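Local coordinates for uncharacterized protein (PDB 6ULO), which is of unknown function but belongs to a family related to the NADP-binding Rossmann proteins and is probably tethered to the membrane, at residues Ile57-Asn62 / Ile315-Lys320; Ser249-Thr254 / Ser284-Trp289. All coordinates share one frame; numbering follows the deposited sequence. Where two conformers were deposited one is given.

Overall arrangement
The two contacts illustrate how one mixed sheet is covered from both faces. Their centres lie about 10 Å apart, on the same side of the chain's centre. Contact 1 joins helix 57-60, early in the chain, to strand 315-318 near the chain's end, and contact 2 is nested within the long span of chain so closed, pairing strand 249-255 with helix 283-291. Strand 277-282 runs between the two strands in the sheet. H59 O packs against L250 CD1 on one face, whereas F286 belongs to the other. Past its strand, the 315-320 segment reaches contact 2: K320 O is probably hydrogen-bonded by N285 ND2 and W289 NE1, which joins the chain's late part to helix 283-291.

Contact 1 (Ile57-Asn62 / Ile315-Lys320); sequences IPHVQN and ITVVDK
The imidazole of H59 is the one flat group at this interface, and two methyl groups, I315 CD1 and V317 CG2, approach it obliquely, neither squarely over a face nor at an edge. They meet different parts of the ring. I315 CD1 lies beside the CD2-NE2 bond, 3.8 Å from H59 CD2 and 3.9 Å from H59 NE2. V317 CG2 instead comes to the carbon between the two nitrogens, 3.7 Å from H59 CE1. The methyls are themselves 6.2 Å apart, I315 CD1 to V317 CG2, so the outer end of the ring rests on two separate supports. H59 and I315 reach out from opposite directions, the isoleucine with an extended chain (chi1 -179°, chi2 166°) that carries CD1 forward to the imidazole. The valine needs no such reach, since the branch beside its backbone N already faces the histidine. No hydrogen bond joins the segments; the contact is small, burying 113 Å² in all, and rests on van der Waals packing at the surface of the protein. Behind H59 the short helix closes with the bond from Q61 N to I57 O.

As a worked example of alternation in a strand, I315 and V317 turn to the histidine while T316 turns to the other face, where it touches M303 of helix 299-306 and hydrogen-bonds H277. H59 also touches V280 on the adjoining strand 277-282, so its side chain touches two neighbouring strands. Strand 315-318 lies beyond five parallel strands, 191-195, 86-91, 66-69, 218-222 and 249-255, whose 3-2-1-4-5 order is consistent with the family's Rossmann kinship. The contact packs helix 57-60 on one face of this Rossmann-like sheet's extension, with helix 299-306 on the other.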
loop_
_atom_site.group_PDB
_atom_site.type_symbol
_atom_site.label_atom_id
_atom_site.label_comp_id
_atom_site.label_asym_id
_atom_site.label_seq_id
_atom_site.Cartn_x
_atom_site.Cartn_y
_atom_site.Cartn_z
ATOM N N ILE A 57 -3.185 3.669 13.291
ATOM C CA ILE A 57 -4.555 3.213 13.538
ATOM C C ILE A 57 -5.540 4.340 13.819
ATOM O O ILE A 57 -6.581 4.390 13.164
ATOM C CB ILE A 57 -4.582 2.105 14.592
ATOM C CG1 ILE A 57 -3.856 0.855 14.079
ATOM C CG2 ILE A 57 -6.054 1.791 14.979
ATOM C CD1 ILE A 57 -3.611 -0.174 15.181
ATOM N N PRO A 58 -5.295 5.245 14.759
ATOM C CA PRO A 58 -6.324 6.258 15.058
ATOM C C PRO A 58 -6.570 7.211 13.910
ATOM O O PRO A 58 -7.652 7.804 13.853
ATOM C CB PRO A 58 -5.779 7.000 16.287
ATOM C CG PRO A 58 -4.378 6.514 16.499
ATOM C CD PRO A 58 -4.175 5.249 15.723
ATOM N N HIS A 59 -5.598 7.373 13.013
ATOM C CA HIS A 59 -5.756 8.237 11.844
ATOM C C HIS A 59 -6.508 7.572 10.706
ATOM O O HIS A 59 -7.334 8.221 10.050
ATOM C CB HIS A 59 -4.378 8.679 11.371
ATOM C CG HIS A 59 -3.647 9.464 12.401
ATOM N ND1 HIS A 59 -3.951 10.778 12.670
ATOM C CD2 HIS A 59 -2.664 9.111 13.266
ATOM C CE1 HIS A 59 -3.183 11.203 13.652
ATOM N NE2 HIS A 59 -2.393 10.214 14.029
ATOM N N VAL A 60 -6.210 6.305 10.415
ATOM C CA VAL A 60 -6.792 5.664 9.244
ATOM C C VAL A 60 -8.045 4.849 9.523
ATOM O O VAL A 60 -8.743 4.487 8.569
ATOM C CB VAL A 60 -5.750 4.800 8.505
ATOM C CG1 VAL A 60 -4.555 5.622 8.089
ATOM C CG2 VAL A 60 -5.336 3.601 9.357
ATOM N N GLN A 61 -8.337 4.511 10.775
ATOM C CA GLN A 61 -9.431 3.582 11.026
ATOM C C GLN A 61 -10.738 4.108 10.439
ATOM O O GLN A 61 -11.098 5.284 10.596
ATOM C CB GLN A 61 -9.582 3.291 12.517
ATOM C CG GLN A 61 -9.877 4.495 13.380
ATOM C CD GLN A 61 -9.875 4.126 14.840
ATOM O OE1 GLN A 61 -9.846 2.942 15.178
ATOM N NE2 GLN A 61 -9.887 5.128 15.720
ATOM N N ASN A 62 -11.425 3.232 9.696
ATOM C CA ASN A 62 -12.751 3.513 9.148
ATOM C C ASN A 62 -12.791 4.636 8.121
ATOM O O ASN A 62 -13.874 5.091 7.780
ATOM C CB ASN A 62 -13.774 3.766 10.252
ATOM C CG ASN A 62 -13.893 2.597 11.168
ATOM O OD1 ASN A 62 -13.915 1.455 10.720
ATOM N ND2 ASN A 62 -13.949 2.862 12.467
ATOM N N ILE A 315 5.435 10.486 15.075
ATOM C CA ILE A 315 4.421 10.648 14.048
ATOM C C ILE A 315 4.024 12.122 13.956
ATOM O O ILE A 315 3.912 12.815 14.973
ATOM C CB ILE A 315 3.234 9.683 14.281
ATOM C CG1 ILE A 315 2.175 9.850 13.181
ATOM C CG2 ILE A 315 2.643 9.873 15.691
ATOM C CD1 ILE A 315 1.139 8.708 13.133
ATOM N N THR A 316 3.807 12.582 12.725
ATOM C CA THR A 316 3.453 13.960 12.398
ATOM C C THR A 316 2.133 13.981 11.635
ATOM O O THR A 316 1.847 13.074 10.840
ATOM C CB THR A 316 4.586 14.559 11.540
ATOM O OG1 THR A 316 5.729 14.803 12.367
ATOM C CG2 THR A 316 4.211 15.847 10.871
ATOM N N VAL A 317 1.320 15.003 11.905
ATOM C CA VAL A 317 0.181 15.357 11.062
ATOM C C VAL A 317 0.551 16.640 10.348
ATOM O O VAL A 317 0.853 17.643 10.999
ATOM C CB VAL A 317 -1.089 15.579 11.896
ATOM C CG1 VAL A 317 -2.250 16.007 11.011
ATOM C CG2 VAL A 317 -1.411 14.355 12.758
ATOM N N VAL A 318 0.507 16.640 9.019
ATOM C CA VAL A 318 0.674 17.888 8.278
ATOM C C VAL A 318 -0.708 18.518 8.169
ATOM O O VAL A 318 -1.517 18.133 7.303
ATOM C CB VAL A 318 1.328 17.705 6.906
ATOM C CG1 VAL A 318 1.348 19.030 6.151
ATOM C CG2 VAL A 318 2.746 17.163 7.053
ATOM N N ASP A 319 -0.987 19.461 9.069
ATOM C CA ASP A 319 -2.278 20.107 9.150
ATOM C C ASP A 319 -2.201 21.592 8.820
ATOM O O ASP A 319 -3.224 22.277 8.891
ATOM C CB ASP A 319 -2.910 19.879 10.535
ATOM C CG ASP A 319 -1.967 20.199 11.689
ATOM O OD1 ASP A 319 -0.850 20.714 11.457
ATOM O OD2 ASP A 319 -2.342 19.901 12.845
ATOM N N LYS A 320 -1.025 22.098 8.447
ATOM C CA LYS A 320 -0.812 23.495 8.099
ATOM C C LYS A 320 -0.595 23.596 6.602
ATOM O O LYS A 320 -0.306 22.614 5.927
ATOM C CB LYS A 320 0.408 24.044 8.844
ATOM C CG LYS A 320 0.213 24.115 10.358
ATOM C CD LYS A 320 1.476 24.558 11.125
ATOM C CE LYS A 320 2.539 23.463 11.213
ATOM N NZ LYS A 320 3.704 23.861 12.054
#

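Contact 2 (Ser249-Thr254 / Ser284-Trp289)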
loop_
_atom_site.group_PDB
_atom_site.type_symbol
_atom_site.label_atom_id
_atom_site.label_comp_id
_atom_site.label_asym_id
_atom_site.label_seq_id
_atom_site.Cartn_x
_atom_site.Cartn_y
_atom_site.Cartn_z
ATOM N N SER A 249 -9.893 12.115 3.585
ATOM C CA SER A 249 -8.897 11.278 2.916
ATOM C C SER A 249 -7.488 11.665 3.349
ATOM O O SER A 249 -7.182 12.858 3.472
ATOM C CB SER A 249 -9.002 11.481 1.399
ATOM O OG SER A 249 -10.308 11.203 0.919
ATOM N N LEU A 250 -6.607 10.661 3.530
ATOM C CA LEU A 250 -5.242 10.880 4.021
ATOM C C LEU A 250 -4.177 10.331 3.081
ATOM O O LEU A 250 -4.348 9.262 2.469
ATOM C CB LEU A 250 -5.012 10.167 5.377
ATOM C CG LEU A 250 -5.768 10.722 6.560
ATOM C CD1 LEU A 250 -5.408 9.930 7.818
ATOM C CD2 LEU A 250 -5.454 12.209 6.746
ATOM N N VAL A 251 -3.077 11.075 2.991
ATOM C CA VAL A 251 -1.764 10.556 2.618
ATOM C C VAL A 251 -1.150 9.876 3.826
ATOM O O VAL A 251 -1.199 10.425 4.935
ATOM C CB VAL A 251 -0.837 11.710 2.186
ATOM C CG1 VAL A 251 0.582 11.210 1.930
ATOM C CG2 VAL A 251 -1.385 12.485 0.979
ATOM N N VAL A 252 -0.513 8.731 3.618
ATOM C CA VAL A 252 0.348 8.099 4.598
ATOM C C VAL A 252 1.749 8.001 4.005
ATOM O O VAL A 252 1.928 7.507 2.887
ATOM C CB VAL A 252 -0.174 6.698 4.955
ATOM C CG1 VAL A 252 0.819 5.986 5.919
ATOM C CG2 VAL A 252 -1.589 6.765 5.502
ATOM N N ARG A 253 2.763 8.436 4.766
ATOM C CA ARG A 253 4.146 8.352 4.309
ATOM C C ARG A 253 5.038 8.122 5.525
ATOM O O ARG A 253 4.618 8.265 6.683
ATOM C CB ARG A 253 4.598 9.644 3.583
ATOM C CG ARG A 253 4.638 10.863 4.495
ATOM C CD ARG A 253 5.306 12.058 3.870
ATOM N NE ARG A 253 4.603 12.569 2.693
ATOM C CZ ARG A 253 3.648 13.495 2.706
ATOM N NH1 ARG A 253 3.202 14.002 3.847
ATOM N NH2 ARG A 253 3.117 13.920 1.548
ATOM N N THR A 254 6.287 7.797 5.231
ATOM C CA THR A 254 7.334 7.795 6.243
ATOM C C THR A 254 8.514 8.610 5.729
ATOM O O THR A 254 8.667 8.845 4.520
ATOM C CB THR A 254 7.816 6.365 6.522
ATOM O OG1 THR A 254 8.147 5.709 5.288
ATOM C CG2 THR A 254 6.756 5.589 7.240
ATOM N N SER A 284 -6.399 16.602 0.459
ATOM C CA SER A 284 -6.720 17.969 0.035
ATOM C C SER A 284 -5.624 18.949 0.448
ATOM O O SER A 284 -5.284 19.870 -0.312
ATOM C CB SER A 284 -8.049 18.407 0.640
ATOM O OG SER A 284 -7.953 18.420 2.052
ATOM N N ASN A 285 -5.082 18.785 1.658
ATOM C CA ASN A 285 -3.974 19.624 2.113
ATOM C C ASN A 285 -2.740 19.389 1.248
ATOM O O ASN A 285 -2.095 20.340 0.788
ATOM C CB ASN A 285 -3.703 19.327 3.597
ATOM C CG ASN A 285 -2.543 20.149 4.171
ATOM O OD1 ASN A 285 -1.387 19.884 3.866
ATOM N ND2 ASN A 285 -2.854 21.138 5.020
ATOM N N PHE A 286 -2.443 18.131 0.954
ATOM C CA PHE A 286 -1.300 17.817 0.107
ATOM C C PHE A 286 -1.451 18.443 -1.274
ATOM O O PHE A 286 -0.477 18.929 -1.836
ATOM C CB PHE A 286 -1.165 16.296 0.023
ATOM C CG PHE A 286 0.073 15.799 -0.678
ATOM C CD1 PHE A 286 1.325 16.371 -0.427
ATOM C CD2 PHE A 286 -0.004 14.703 -1.541
ATOM C CE1 PHE A 286 2.471 15.866 -1.029
ATOM C CE2 PHE A 286 1.147 14.182 -2.141
ATOM C CZ PHE A 286 2.391 14.757 -1.877
ATOM N N GLN A 287 -2.667 18.451 -1.823
ATOM C CA GLN A 287 -2.907 19.078 -3.122
ATOM C C GLN A 287 -2.590 20.572 -3.099
ATOM O O GLN A 287 -2.059 21.102 -4.077
ATOM C CB GLN A 287 -4.351 18.832 -3.563
ATOM C CG GLN A 287 -4.599 17.361 -3.927
ATOM C CD GLN A 287 -6.086 17.070 -4.110
ATOM O OE1 GLN A 287 -6.912 17.756 -3.529
ATOM N NE2 GLN A 287 -6.423 16.071 -4.921
ATOM N N LYS A 288 -2.845 21.249 -1.969
ATOM C CA LYS A 288 -2.412 22.638 -1.822
ATOM C C LYS A 288 -0.894 22.759 -1.895
ATOM O O LYS A 288 -0.356 23.633 -2.588
ATOM C CB LYS A 288 -2.910 23.239 -0.505
ATOM C CG LYS A 288 -4.407 23.291 -0.299
ATOM C CD LYS A 288 -4.723 23.835 1.111
ATOM C CE LYS A 288 -6.197 24.090 1.311
ATOM N NZ LYS A 288 -6.728 25.172 0.414
ATOM N N TRP A 289 -0.171 21.918 -1.145
ATOM C CA TRP A 289 1.288 21.989 -1.199
ATOM C C TRP A 289 1.798 21.754 -2.612
ATOM O O TRP A 289 2.682 22.469 -3.089
ATOM C CB TRP A 289 1.907 20.982 -0.215
ATOM C CG TRP A 289 1.753 21.436 1.197
ATOM C CD1 TRP A 289 0.730 21.127 2.066
ATOM C CD2 TRP A 289 2.668 22.253 1.929
ATOM N NE1 TRP A 289 0.950 21.742 3.288
ATOM C CE2 TRP A 289 2.134 22.425 3.223
ATOM C CE3 TRP A 289 3.885 22.872 1.611
ATOM C CZ2 TRP A 289 2.765 23.194 4.184
ATOM C CZ3 TRP A 289 4.509 23.628 2.580
ATOM C CH2 TRP A 289 3.952 23.774 3.841
HETATM O O HOH W 1 -8.439 15.113 2.013
#
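One water molecule is gripped by the backbones of both segments: it is hydrogen-bonded to S249 O at 3.0 Å and accepts from S284 N, also at 3.0 Å. The N-H it takes up belongs to the first turn of helix 283-291, where no preceding turn supplies a carbonyl, so the water ties the helix start to the strand. Further along, the R253 guanidinium and the F286 ring form a cation-pi pair. R253 NH2 stands 3.3 Å above the ring plane, offset toward the rim and nearest CE1, while R253 CZ is 5.0 Å from the ring centroid and 25° off its normal. The planes are 67° apart, so the guanidinium meets the ring face with its own edge and does not stack flat. The arginine gets there by a bend at chi3, after a first torsion of 65° that sets CG between the backbone N and the carbonyl carbon. E227, in a salt bridge to NE, and Q281, hydrogen-bonded to NH1, fix the rotation of the buried group.

V251 serves both partners. Its CG1 lies 3.7 Å above one guanidinium face, offset toward the rim, and its CG2 meets F286 CD2 at 3.6 Å, the two side chains crossing at about a right angle. Strand 277-282, antiparallel to 249-255 and bonded to it through V251 and Q281, leads straight into helix 283-291, which packs on one face of the mixed sheet, at the edge of the 3-2-1-4-5 parallel core of a Rossmann-like alpha/beta fold.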